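Local coordinates for protein Rna-directed RNA polymerase (Infectious pancreatic necrosis virus, PDB 3ZED) that probably acts as an RNA-dependent RNA polymerase that copies the viral genome and is found both free and covalently attached to the genomic RNA, at residues S94-T99 and G248-G253; Y399-E404 and I513-E518; P434-T439 and L745-A750. All blocks are in the same frame, centred on the assembly; numbering follows the deposited sequence.

Contact 1: S94-T99 and G248-G253; sequences SVPEGT and GLPYIG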
ATOM      1  N   SER B  94      21.391 -12.742  16.799  1.00 87.46           N
ATOM      2  CA  SER B  94      22.265 -13.206  15.717  1.00 87.13           C
ATOM      3  C   SER B  94      22.511 -12.053  14.743  1.00 87.86           C
ATOM      4  O   SER B  94      21.570 -11.538  14.152  1.00 84.89           O
ATOM      5  CB  SER B  94      21.670 -14.426  15.020  1.00 90.72           C
ATOM      6  OG  SER B  94      20.367 -14.146  14.535  1.00100.27           O
ATOM      7  N   VAL B  95      23.767 -11.598  14.629  1.00 85.94           N
ATOM      8  CA  VAL B  95      24.109 -10.436  13.799  1.00 84.30           C
ATOM      9  C   VAL B  95      25.179 -10.770  12.729  1.00 86.76           C
ATOM     10  O   VAL B  95      26.082 -11.561  13.001  1.00 87.08           O
ATOM     11  CB  VAL B  95      24.538  -9.218  14.660  1.00 89.05           C
ATOM     12  CG1 VAL B  95      23.376  -8.701  15.506  1.00 87.91           C
ATOM     13  CG2 VAL B  95      25.736  -9.541  15.541  1.00 91.51           C
ATOM     14  N   PRO B  96      25.084 -10.176  11.508  1.00 81.99           N
ATOM     15  CA  PRO B  96      26.090 -10.469  10.468  1.00 82.69           C
ATOM     16  C   PRO B  96      27.409  -9.750  10.760  1.00 87.62           C
ATOM     17  O   PRO B  96      27.633  -8.638  10.284  1.00 86.14           O
ATOM     18  CB  PRO B  96      25.424  -9.977   9.169  1.00 82.38           C
ATOM     19  CG  PRO B  96      24.067  -9.436   9.555  1.00 84.66           C
ATOM     20  CD  PRO B  96      24.076  -9.211  11.020  1.00 80.95           C
ATOM     21  N   GLU B  97      28.272 -10.390  11.566  1.00 86.90           N
ATOM     22  CA  GLU B  97      29.557  -9.845  12.017  1.00 88.92           C
ATOM     23  C   GLU B  97      30.757 -10.755  11.728  1.00 94.22           C
ATOM     24  O   GLU B  97      31.897 -10.326  11.934  1.00 95.58           O
ATOM     25  CB  GLU B  97      29.499  -9.600  13.533  1.00 91.71           C
ATOM     26  CG  GLU B  97      29.206  -8.168  13.939  1.00105.53           C
ATOM     27  CD  GLU B  97      29.160  -7.922  15.438  1.00137.28           C
ATOM     28  OE1 GLU B  97      30.000  -8.492  16.174  1.00134.32           O
ATOM     29  OE2 GLU B  97      28.294  -7.130  15.875  1.00137.99           O
ATOM     30  N   GLY B  98      30.498 -11.989  11.287  1.00 90.15           N
ATOM     31  CA  GLY B  98      31.513 -13.008  11.017  1.00 91.65           C
ATOM     32  C   GLY B  98      32.604 -12.638  10.032  1.00 94.67           C
ATOM     33  O   GLY B  98      32.416 -11.752   9.190  1.00 92.87           O
ATOM     34  N   THR B  99      33.753 -13.341  10.128  1.00 92.07           N
ATOM     35  CA  THR B  99      34.940 -13.122   9.289  1.00 92.71           C
ATOM     36  C   THR B  99      34.744 -13.740   7.903  1.00 94.85           C
ATOM     37  O   THR B  99      35.408 -13.336   6.948  1.00 95.73           O
ATOM     38  CB  THR B  99      36.220 -13.630   9.976  1.00 98.56           C
ATOM     39  OG1 THR B  99      36.011 -14.943  10.501  1.00 93.27           O
ATOM     40  CG2 THR B  99      36.687 -12.703  11.084  1.00 99.15           C
ATOM     41  N   GLY B 248      12.703 -10.720   6.035  1.00 51.41           N
ATOM     42  CA  GLY B 248      13.490 -10.345   4.865  1.00 51.46           C
ATOM     43  C   GLY B 248      14.968 -10.551   5.156  1.00 56.78           C
ATOM     44  O   GLY B 248      15.327 -11.161   6.175  1.00 55.80           O
ATOM     45  N   LEU B 249      15.837 -10.031   4.269  1.00 54.41           N
ATOM     46  CA  LEU B 249      17.286 -10.130   4.448  1.00 56.21           C
ATOM     47  C   LEU B 249      17.728  -9.377   5.714  1.00 61.39           C
ATOM     48  O   LEU B 249      17.127  -8.353   6.045  1.00 59.63           O
ATOM     49  CB  LEU B 249      18.059  -9.597   3.228  1.00 56.06           C
ATOM     50  CG  LEU B 249      17.918 -10.343   1.905  1.00 60.95           C
ATOM     51  CD1 LEU B 249      18.855  -9.758   0.866  1.00 61.78           C
ATOM     52  CD2 LEU B 249      18.243 -11.810   2.049  1.00 64.56           C
ATOM     53  N   PRO B 250      18.719  -9.892   6.472  1.00 60.59           N
ATOM     54  CA  PRO B 250      19.524 -11.100   6.225  1.00 62.14           C
ATOM     55  C   PRO B 250      18.998 -12.333   6.981  1.00 67.90           C
ATOM     56  O   PRO B 250      19.790 -13.226   7.314  1.00 69.55           O
ATOM     57  CB  PRO B 250      20.911 -10.667   6.712  1.00 65.21           C
ATOM     58  CG  PRO B 250      20.642  -9.648   7.819  1.00 69.32           C
ATOM     59  CD  PRO B 250      19.208  -9.171   7.665  1.00 63.19           C
ATOM     60  N   TYR B 251      17.670 -12.400   7.232  1.00 63.45           N
ATOM     61  CA  TYR B 251      17.087 -13.514   7.983  1.00 64.62           C
ATOM     62  C   TYR B 251      16.037 -14.287   7.184  1.00 69.11           C
ATOM     63  O   TYR B 251      14.853 -14.252   7.529  1.00 69.06           O
ATOM     64  CB  TYR B 251      16.509 -13.036   9.336  1.00 65.39           C
ATOM     65  CG  TYR B 251      17.511 -12.243  10.149  1.00 67.78           C
ATOM     66  CD1 TYR B 251      18.605 -12.867  10.747  1.00 71.25           C
ATOM     67  CD2 TYR B 251      17.395 -10.864  10.279  1.00 67.50           C
ATOM     68  CE1 TYR B 251      19.560 -12.135  11.448  1.00 72.21           C
ATOM     69  CE2 TYR B 251      18.346 -10.121  10.975  1.00 69.50           C
ATOM     70  CZ  TYR B 251      19.433 -10.761  11.548  1.00 77.19           C
ATOM     71  OH  TYR B 251      20.362 -10.036  12.248  1.00 79.31           O
ATOM     72  N   ILE B 252      16.481 -15.056   6.174  1.00 66.43           N
ATOM     73  CA  ILE B 252      15.572 -15.877   5.365  1.00 66.13           C
ATOM     74  C   ILE B 252      15.021 -17.034   6.231  1.00 72.07           C
ATOM     75  O   ILE B 252      15.771 -17.688   6.968  1.00 72.99           O
ATOM     76  CB  ILE B 252      16.248 -16.382   4.054  1.00 69.75           C
ATOM     77  CG1 ILE B 252      16.476 -15.204   3.064  1.00 68.12           C
ATOM     78  CG2 ILE B 252      15.433 -17.510   3.383  1.00 70.29           C
ATOM     79  CD1 ILE B 252      17.611 -15.418   2.082  1.00 67.57           C
ATOM     80  N   GLY B 253      13.709 -17.231   6.138  1.00 68.24           N
ATOM     81  CA  GLY B 253      12.989 -18.270   6.860  1.00 69.09           C
ATOM     82  C   GLY B 253      12.506 -17.840   8.227  1.00 73.46           C
ATOM     83  O   GLY B 253      11.959 -18.656   8.975  1.00 74.74           O
TER
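Tyr251 turns its CG away from its own carbonyl carbon (chi1 -52°), and this sends the phenol ring toward Ser94. Ser94 holds OG between its backbone N and carbonyl carbon (chi1 56°), which places the hydroxyl beside the same ring. The main link is a hydrogen bond. Tyr251 OH donates to Ser94 O at 2.7 Å. The donor lies in the carbonyl plane, with a C=O...donor angle of 156°. Seen from the phenol, Ser94 O sits at the ring edge, close to its plane. Nearby, Ser94 OG comes within 3.8 Å of Tyr251 CE1.

Residues 248-251 form a type VI beta turn. The peptide bond before Pro250 is cis, and Tyr251 N bonds back to Gly248 O at 2.9 Å. The turn brings Pro250 over one face of the Tyr251 ring: Pro250 CG lies 3.9 Å above the plane, displaced toward the rim. The loop belongs to the predicted GTP-binding segment. Its partner, strand 92-98, is an outer strand of a three-stranded antiparallel sheet, and Pro96 interrupts it as the centre of an inverse gamma turn.

At that corner the two prolines meet. Pro96 CG touches Pro250 CG at 3.8 Å, and the two side chains cross at about a right angle. Pro96 CD lies 4.0 Å from Tyr251 OH. Tyr296 packs on both prolines. Helix 260-278 adds Leu266, which touches Pro96 and Tyr251, and Glu262, whose carboxylate binds Ser94 N.

Contact 2: Y399-E404 and I513-E518; sequences YSIDLE and INFKIE. With K (potassium ion), chain K.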
ATOM      1  N   TYR B 399     -15.083   7.816 -15.230  1.00 36.00           N
ATOM      2  CA  TYR B 399     -13.898   7.113 -15.709  1.00 36.94           C
ATOM      3  C   TYR B 399     -13.051   6.608 -14.564  1.00 41.14           C
ATOM      4  O   TYR B 399     -12.745   7.347 -13.637  1.00 41.97           O
ATOM      5  CB  TYR B 399     -13.027   8.000 -16.615  1.00 39.15           C
ATOM      6  CG  TYR B 399     -13.754   8.548 -17.821  1.00 40.92           C
ATOM      7  CD1 TYR B 399     -13.801   7.833 -19.016  1.00 42.46           C
ATOM      8  CD2 TYR B 399     -14.370   9.796 -17.778  1.00 42.62           C
ATOM      9  CE1 TYR B 399     -14.452   8.346 -20.139  1.00 46.39           C
ATOM     10  CE2 TYR B 399     -15.021  10.319 -18.892  1.00 44.95           C
ATOM     11  CZ  TYR B 399     -15.059   9.592 -20.074  1.00 53.41           C
ATOM     12  OH  TYR B 399     -15.727  10.097 -21.168  1.00 53.84           O
ATOM     13  N   SER B 400     -12.669   5.356 -14.651  1.00 37.99           N
ATOM     14  CA  SER B 400     -11.742   4.739 -13.728  1.00 38.25           C
ATOM     15  C   SER B 400     -10.437   4.567 -14.479  1.00 42.40           C
ATOM     16  O   SER B 400     -10.413   3.878 -15.504  1.00 42.68           O
ATOM     17  CB  SER B 400     -12.287   3.411 -13.219  1.00 41.71           C
ATOM     18  OG  SER B 400     -11.366   2.817 -12.324  1.00 45.41           O
ATOM     19  N   ILE B 401      -9.392   5.285 -14.041  1.00 37.66           N
ATOM     20  CA  ILE B 401      -8.076   5.259 -14.668  1.00 38.04           C
ATOM     21  C   ILE B 401      -7.084   4.681 -13.669  1.00 43.06           C
ATOM     22  O   ILE B 401      -6.995   5.163 -12.538  1.00 42.25           O
ATOM     23  CB  ILE B 401      -7.641   6.679 -15.187  1.00 41.96           C
ATOM     24  CG1 ILE B 401      -8.644   7.242 -16.209  1.00 42.36           C
ATOM     25  CG2 ILE B 401      -6.209   6.684 -15.762  1.00 41.74           C
ATOM     26  CD1 ILE B 401      -9.276   8.463 -15.767  1.00 47.05           C
ATOM     27  N   ASP B 402      -6.346   3.646 -14.082  1.00 39.65           N
ATOM     28  CA  ASP B 402      -5.330   3.051 -13.223  1.00 38.63           C
ATOM     29  C   ASP B 402      -3.989   3.205 -13.840  1.00 40.83           C
ATOM     30  O   ASP B 402      -3.850   2.994 -15.051  1.00 40.65           O
ATOM     31  CB  ASP B 402      -5.585   1.556 -12.985  1.00 39.79           C
ATOM     32  CG  ASP B 402      -6.763   1.230 -12.087  1.00 50.32           C
ATOM     33  OD1 ASP B 402      -7.304   2.160 -11.448  1.00 47.35           O
ATOM     34  OD2 ASP B 402      -7.139   0.047 -12.019  1.00 61.39           O
ATOM     35  N   LEU B 403      -2.980   3.472 -13.017  1.00 34.21           N
ATOM     36  CA  LEU B 403      -1.610   3.485 -13.511  1.00 34.07           C
ATOM     37  C   LEU B 403      -1.297   2.082 -13.971  1.00 38.61           C
ATOM     38  O   LEU B 403      -1.804   1.116 -13.386  1.00 36.40           O
ATOM     39  CB  LEU B 403      -0.606   3.955 -12.441  1.00 33.57           C
ATOM     40  CG  LEU B 403      -0.860   5.320 -11.775  1.00 35.54           C
ATOM     41  CD1 LEU B 403       0.279   5.672 -10.841  1.00 35.84           C
ATOM     42  CD2 LEU B 403      -1.133   6.430 -12.807  1.00 33.40           C
ATOM     43  N   GLU B 404      -0.563   1.956 -15.073  1.00 36.76           N
ATOM     44  CA  GLU B 404      -0.260   0.636 -15.579  1.00 36.69           C
ATOM     45  C   GLU B 404       0.897   0.091 -14.769  1.00 40.49           C
ATOM     46  O   GLU B 404       1.984   0.652 -14.830  1.00 42.62           O
ATOM     47  CB  GLU B 404       0.040   0.674 -17.088  1.00 38.53           C
ATOM     48  CG  GLU B 404       0.500  -0.666 -17.636  1.00 42.65           C
ATOM     49  CD  GLU B 404       0.901  -0.717 -19.098  1.00 63.62           C
ATOM     50  OE1 GLU B 404       1.348   0.318 -19.644  1.00 46.90           O
ATOM     51  OE2 GLU B 404       0.802  -1.815 -19.688  1.00 66.99           O
ATOM     52  N   ILE B 513       4.613   8.296 -17.075  1.00 42.03           N
ATOM     53  CA  ILE B 513       3.773   7.410 -16.273  1.00 40.22           C
ATOM     54  C   ILE B 513       2.738   6.749 -17.187  1.00 45.04           C
ATOM     55  O   ILE B 513       1.931   7.437 -17.814  1.00 45.58           O
ATOM     56  CB  ILE B 513       3.122   8.175 -15.071  1.00 42.38           C
ATOM     57  CG1 ILE B 513       4.204   8.778 -14.151  1.00 43.05           C
ATOM     58  CG2 ILE B 513       2.199   7.242 -14.251  1.00 41.57           C
ATOM     59  CD1 ILE B 513       3.747   9.979 -13.267  1.00 50.58           C
ATOM     60  N   ASN B 514       2.781   5.413 -17.267  1.00 41.72           N
ATOM     61  CA  ASN B 514       1.837   4.606 -18.042  1.00 40.89           C
ATOM     62  C   ASN B 514       0.536   4.482 -17.287  1.00 43.97           C
ATOM     63  O   ASN B 514       0.543   4.290 -16.072  1.00 42.42           O
ATOM     64  CB  ASN B 514       2.405   3.201 -18.306  1.00 37.61           C
ATOM     65  CG  ASN B 514       3.674   3.136 -19.104  1.00 46.36           C
ATOM     66  OD1 ASN B 514       4.509   4.028 -19.062  1.00 42.10           O
ATOM     67  ND2 ASN B 514       3.878   2.047 -19.805  1.00 40.22           N
ATOM     68  N   PHE B 515      -0.580   4.540 -17.995  1.00 41.51           N
ATOM     69  CA  PHE B 515      -1.887   4.376 -17.359  1.00 40.74           C
ATOM     70  C   PHE B 515      -2.865   3.870 -18.377  1.00 46.16           C
ATOM     71  O   PHE B 515      -2.624   3.979 -19.586  1.00 45.56           O
ATOM     72  CB  PHE B 515      -2.389   5.710 -16.745  1.00 42.67           C
ATOM     73  CG  PHE B 515      -2.402   6.902 -17.688  1.00 45.02           C
ATOM     74  CD1 PHE B 515      -3.384   7.029 -18.665  1.00 47.80           C
ATOM     75  CD2 PHE B 515      -1.447   7.907 -17.579  1.00 47.75           C
ATOM     76  CE1 PHE B 515      -3.374   8.113 -19.552  1.00 50.28           C
ATOM     77  CE2 PHE B 515      -1.460   9.009 -18.439  1.00 50.60           C
ATOM     78  CZ  PHE B 515      -2.423   9.107 -19.419  1.00 49.39           C
ATOM     79  N   LYS B 516      -3.995   3.351 -17.909  1.00 44.15           N
ATOM     80  CA  LYS B 516      -5.050   2.930 -18.824  1.00 43.66           C
ATOM     81  C   LYS B 516      -6.404   3.176 -18.229  1.00 44.73           C
ATOM     82  O   LYS B 516      -6.581   3.178 -17.008  1.00 42.21           O
ATOM     83  CB  LYS B 516      -4.922   1.490 -19.355  1.00 47.69           C
ATOM     84  CG  LYS B 516      -4.576   0.382 -18.383  1.00 78.45           C
ATOM     85  CD  LYS B 516      -4.385  -0.927 -19.169  1.00 95.79           C
ATOM     86  CE  LYS B 516      -3.561  -1.963 -18.437  1.00109.84           C
ATOM     87  NZ  LYS B 516      -4.403  -3.053 -17.872  1.00117.10           N
ATOM     88  N   ILE B 517      -7.359   3.448 -19.116  1.00 42.94           N
ATOM     89  CA  ILE B 517      -8.754   3.650 -18.769  1.00 41.78           C
ATOM     90  C   ILE B 517      -9.301   2.254 -18.565  1.00 44.43           C
ATOM     91  O   ILE B 517      -9.347   1.457 -19.510  1.00 43.98           O
ATOM     92  CB  ILE B 517      -9.517   4.498 -19.836  1.00 45.24           C
ATOM     93  CG1 ILE B 517      -9.133   5.988 -19.766  1.00 45.96           C
ATOM     94  CG2 ILE B 517     -11.027   4.369 -19.624  1.00 44.81           C
ATOM     95  CD1 ILE B 517      -7.808   6.387 -20.257  1.00 57.50           C
ATOM     96  N   GLU B 518      -9.650   1.945 -17.317  1.00 40.97           N
ATOM     97  CA  GLU B 518     -10.132   0.635 -16.893  1.00 40.84           C
ATOM     98  C   GLU B 518     -11.638   0.505 -16.965  1.00 46.30           C
ATOM     99  O   GLU B 518     -12.153  -0.618 -17.086  1.00 45.57           O
ATOM    100  CB  GLU B 518      -9.664   0.342 -15.453  1.00 41.14           C
ATOM    101  CG  GLU B 518      -8.157   0.141 -15.336  1.00 50.63           C
ATOM    102  CD  GLU B 518      -7.544  -1.073 -16.022  1.00 70.63           C
ATOM    103  OE1 GLU B 518      -8.291  -1.889 -16.615  1.00 66.11           O
ATOM    104  OE2 GLU B 518      -6.305  -1.223 -15.938  1.00 62.75           O
TER
HETATM  105  K     K K1002       6.728   4.516 -17.450  1.00 43.70           K
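Glu404, just past the end of strand 397-403, crosses Asn514 obliquely. Its CB packs on Asn514 CB at 3.7 Å. CG lies anti to the backbone N (chi1 174°), and it approaches Lys516 CE at 4.3 Å. The chain then runs on extended to CD, beside the Asn514 amide. At the tip, OE1 accepts a hydrogen bond from Asn514 ND2 at 3.1 Å. The N-H meets OE1 from above the carboxylate plane, although OE1 lies in the amide plane. Arg181 forms a salt bridge with the same OE1.

The other end of the amide, Asn514 OD1, binds a potassium ion at 2.8 Å. Metal and carboxylate together fix the flip of the amide. Val177, Asn182, Asn184, Asn409 and Gly512 complete the site.

The segments lie on neighbouring antiparallel strands, 397-403 and 515-521, of a four-stranded sheet in the palm of the polymerase. Strand 515-521 is one of its two edge strands. Asp402 and Lys516 form a hydrogen-bonded pair, with Lys516 N to Asp402 O at 2.9 Å. On one face, Ile401 CG1 lies alongside Ile517 CG1 at 3.8 Å, and Phe504 packs on both. On the other face, Asp402 OD2 touches Glu518 CG at 3.5 Å, while Asp402 OD1 bonds Asn389. Glu518 is also linked to Lys516 by a salt bridge. Toward the strand end, Leu403 CD2 meets Ile513 CG2 at 3.7 Å, and Met483 of helix 476-493 touches both.

Contact 3: P434-T439 and L745-A750; sequences PRYNPT and LALKPA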
ATOM      1  N   PRO B 434      12.537  22.402  12.200  1.00 60.00           N
ATOM      2  CA  PRO B 434      12.362  20.991  11.822  1.00 58.67           C
ATOM      3  C   PRO B 434      12.227  20.013  12.997  1.00 61.43           C
ATOM      4  O   PRO B 434      12.909  20.154  14.010  1.00 61.36           O
ATOM      5  CB  PRO B 434      13.630  20.698  11.018  1.00 60.57           C
ATOM      6  CG  PRO B 434      14.650  21.615  11.575  1.00 66.28           C
ATOM      7  CD  PRO B 434      13.910  22.865  11.917  1.00 62.52           C
ATOM      8  N   ARG B 435      11.364  18.984  12.820  1.00 57.00           N
ATOM      9  CA  ARG B 435      11.145  17.903  13.787  1.00 56.59           C
ATOM     10  C   ARG B 435      12.023  16.714  13.360  1.00 58.66           C
ATOM     11  O   ARG B 435      11.576  15.567  13.305  1.00 56.11           O
ATOM     12  CB  ARG B 435       9.648  17.535  13.883  1.00 54.66           C
ATOM     13  CG  ARG B 435       8.817  18.559  14.634  1.00 53.70           C
ATOM     14  CD  ARG B 435       7.379  18.138  14.833  1.00 50.12           C
ATOM     15  NE  ARG B 435       7.257  16.998  15.752  1.00 50.79           N
ATOM     16  CZ  ARG B 435       6.104  16.453  16.127  1.00 61.39           C
ATOM     17  NH1 ARG B 435       4.953  16.962  15.706  1.00 47.87           N
ATOM     18  NH2 ARG B 435       6.092  15.391  16.922  1.00 50.42           N
ATOM     19  N   TYR B 436      13.287  17.032  13.024  1.00 54.78           N
ATOM     20  CA  TYR B 436      14.319  16.106  12.581  1.00 53.11           C
ATOM     21  C   TYR B 436      15.691  16.765  12.689  1.00 57.65           C
ATOM     22  O   TYR B 436      15.794  17.991  12.748  1.00 56.53           O
ATOM     23  CB  TYR B 436      14.055  15.615  11.135  1.00 52.15           C
ATOM     24  CG  TYR B 436      13.902  16.717  10.102  1.00 52.20           C
ATOM     25  CD1 TYR B 436      15.020  17.326   9.529  1.00 54.21           C
ATOM     26  CD2 TYR B 436      12.643  17.149   9.698  1.00 51.41           C
ATOM     27  CE1 TYR B 436      14.885  18.337   8.579  1.00 53.16           C
ATOM     28  CE2 TYR B 436      12.496  18.166   8.756  1.00 52.63           C
ATOM     29  CZ  TYR B 436      13.623  18.761   8.202  1.00 58.80           C
ATOM     30  OH  TYR B 436      13.480  19.763   7.275  1.00 54.35           O
ATOM     31  N   ASN B 437      16.742  15.939  12.709  1.00 55.15           N
ATOM     32  CA  ASN B 437      18.120  16.385  12.762  1.00 56.22           C
ATOM     33  C   ASN B 437      18.812  16.094  11.402  1.00 61.71           C
ATOM     34  O   ASN B 437      18.174  15.479  10.521  1.00 60.71           O
ATOM     35  CB  ASN B 437      18.849  15.727  13.955  1.00 54.48           C
ATOM     36  CG  ASN B 437      19.022  14.220  13.971  1.00 59.55           C
ATOM     37  OD1 ASN B 437      18.937  13.511  12.962  1.00 51.17           O
ATOM     38  ND2 ASN B 437      19.397  13.713  15.126  1.00 52.10           N
ATOM     39  N   PRO B 438      20.097  16.503  11.197  1.00 59.49           N
ATOM     40  CA  PRO B 438      20.748  16.229   9.900  1.00 58.89           C
ATOM     41  C   PRO B 438      20.845  14.740   9.536  1.00 61.82           C
ATOM     42  O   PRO B 438      20.700  14.402   8.355  1.00 61.04           O
ATOM     43  CB  PRO B 438      22.137  16.854  10.070  1.00 62.53           C
ATOM     44  CG  PRO B 438      21.930  17.942  11.068  1.00 67.23           C
ATOM     45  CD  PRO B 438      20.990  17.309  12.067  1.00 61.96           C
ATOM     46  N   THR B 439      21.064  13.849  10.522  1.00 58.29           N
ATOM     47  CA  THR B 439      21.158  12.400  10.258  1.00 57.41           C
ATOM     48  C   THR B 439      19.869  11.865   9.620  1.00 58.11           C
ATOM     49  O   THR B 439      19.944  11.136   8.625  1.00 55.30           O
ATOM     50  CB  THR B 439      21.487  11.647  11.551  1.00 63.60           C
ATOM     51  OG1 THR B 439      22.778  12.063  11.976  1.00 63.29           O
ATOM     52  CG2 THR B 439      21.454  10.117  11.392  1.00 60.17           C
ATOM     53  N   LEU B 745      26.030  21.161   9.106  1.00 67.54           N
ATOM     54  CA  LEU B 745      26.332  22.431   9.779  1.00 70.57           C
ATOM     55  C   LEU B 745      25.277  23.491   9.432  1.00 74.03           C
ATOM     56  O   LEU B 745      24.938  24.305  10.283  1.00 75.40           O
ATOM     57  CB  LEU B 745      27.739  22.938   9.409  1.00 72.96           C
ATOM     58  CG  LEU B 745      28.938  22.258  10.091  1.00 80.26           C
ATOM     59  CD1 LEU B 745      30.267  22.899   9.639  1.00 82.77           C
ATOM     60  CD2 LEU B 745      28.875  22.401  11.614  1.00 84.71           C
ATOM     61  N   ALA B 746      24.729  23.449   8.209  1.00 68.46           N
ATOM     62  CA  ALA B 746      23.709  24.394   7.765  1.00 68.99           C
ATOM     63  C   ALA B 746      22.344  24.166   8.464  1.00 74.15           C
ATOM     64  O   ALA B 746      21.656  25.139   8.780  1.00 75.27           O
ATOM     65  CB  ALA B 746      23.552  24.310   6.259  1.00 68.82           C
ATOM     66  N   LEU B 747      21.974  22.898   8.727  1.00 69.45           N
ATOM     67  CA  LEU B 747      20.712  22.546   9.388  1.00 67.51           C
ATOM     68  C   LEU B 747      20.821  22.534  10.925  1.00 71.08           C
ATOM     69  O   LEU B 747      19.792  22.679  11.601  1.00 70.20           O
ATOM     70  CB  LEU B 747      20.228  21.170   8.890  1.00 65.08           C
ATOM     71  CG  LEU B 747      18.825  20.672   9.315  1.00 67.46           C
ATOM     72  CD1 LEU B 747      17.724  21.676   8.964  1.00 67.35           C
ATOM     73  CD2 LEU B 747      18.523  19.333   8.688  1.00 65.37           C
ATOM     74  N   LYS B 748      22.047  22.364  11.477  1.00 67.55           N
ATOM     75  CA  LYS B 748      22.282  22.280  12.931  1.00 67.88           C
ATOM     76  C   LYS B 748      21.588  23.419  13.735  1.00 71.15           C
ATOM     77  O   LYS B 748      20.909  23.068  14.690  1.00 70.65           O
ATOM     78  CB  LYS B 748      23.783  22.221  13.264  1.00 71.92           C
ATOM     79  CG  LYS B 748      24.074  21.651  14.643  1.00 91.68           C
ATOM     80  CD  LYS B 748      25.540  21.866  15.031  1.00109.84           C
ATOM     81  CE  LYS B 748      25.839  21.328  16.408  1.00123.40           C
ATOM     82  NZ  LYS B 748      27.255  21.559  16.783  1.00140.53           N
ATOM     83  N   PRO B 749      21.642  24.735  13.371  1.00 69.09           N
ATOM     84  CA  PRO B 749      20.965  25.743  14.210  1.00 70.05           C
ATOM     85  C   PRO B 749      19.447  25.539  14.309  1.00 71.52           C
ATOM     86  O   PRO B 749      18.901  25.622  15.409  1.00 71.10           O
ATOM     87  CB  PRO B 749      21.316  27.075  13.524  1.00 73.13           C
ATOM     88  CG  PRO B 749      22.590  26.800  12.813  1.00 78.03           C
ATOM     89  CD  PRO B 749      22.406  25.398  12.291  1.00 71.73           C
ATOM     90  N   ALA B 750      18.785  25.238  13.176  1.00 67.17           N
ATOM     91  CA  ALA B 750      17.342  25.006  13.095  1.00 64.17           C
ATOM     92  C   ALA B 750      16.927  23.730  13.787  1.00 66.40           C
ATOM     93  O   ALA B 750      15.904  23.741  14.454  1.00 65.42           O
ATOM     94  CB  ALA B 750      16.893  24.968  11.654  1.00 63.15           C
TER
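Pro434 presses its ring against the helix that holds Ala750. Its CD lies 3.3 Å from Ala750 O and 3.7 Å from Ala750 CB. Its CG touches Leu747 CD1 at 4.0 Å. Pro434 thus spans one turn of the helix, from Leu747 to Ala750. Val725 of helix 724-732 also packs on this proline. No hydrogen bond crosses between the two segments.

Arg435 takes no part and forms a salt bridge with Asp216. Tyr436 is the next residue to touch the helix. Its CG sits between the backbone N and the carbonyl carbon (chi1 55°), and the ring lies against Pro434 of its own segment. Pro434 CB lies over the centre of one ring face, 3.4 Å from its plane. The ring edge is left to face Leu747: Tyr436 CE1 meets Leu747 CD2 at 3.8 Å, and the two side chains cross at about a right angle.

Asn437 is the N-cap of helix 438-452. Its OD1 accepts a hydrogen bond from Trp440 N. Its ND2 bonds an acidic side chain in the chain of another protein, so the same amide serves the helix start and an outside partner. The contact joins this helix start, in the catalytic polymerase region, to helix 740-752 of the C-terminal region.

Pro438 opens the helix. Its CA lies 4.0 Å from Leu747 CD2, and its CG lies 4.2 Å from Leu747 CB. Leu747 is the common partner of Pro434, Tyr436 and Pro438. With CG anti to its backbone N (chi1 -172°), it extends from the helix toward the loop. CD1 goes to Pro434, while CD2 fits between Tyr436 and Pro438.

From the N terminus, contact 1 comes first. It closes a loop of 148 residues and ties an outer strand of the small N-terminal sheet to the predicted GTP-binding loop. Contact 2 opens only after contact 1 has closed, and the two lie on opposite sides of the chain centre. It pairs two strands of the palm sheet. Contact 3 opens inside the 108-residue loop of contact 2 and closes far beyond it, so these two cross. Its 305-residue loop brings the C-terminal region back to the start of helix 438-452. No two contacts touch; contacts 1 and 3 have nearest atoms about 19 Å apart.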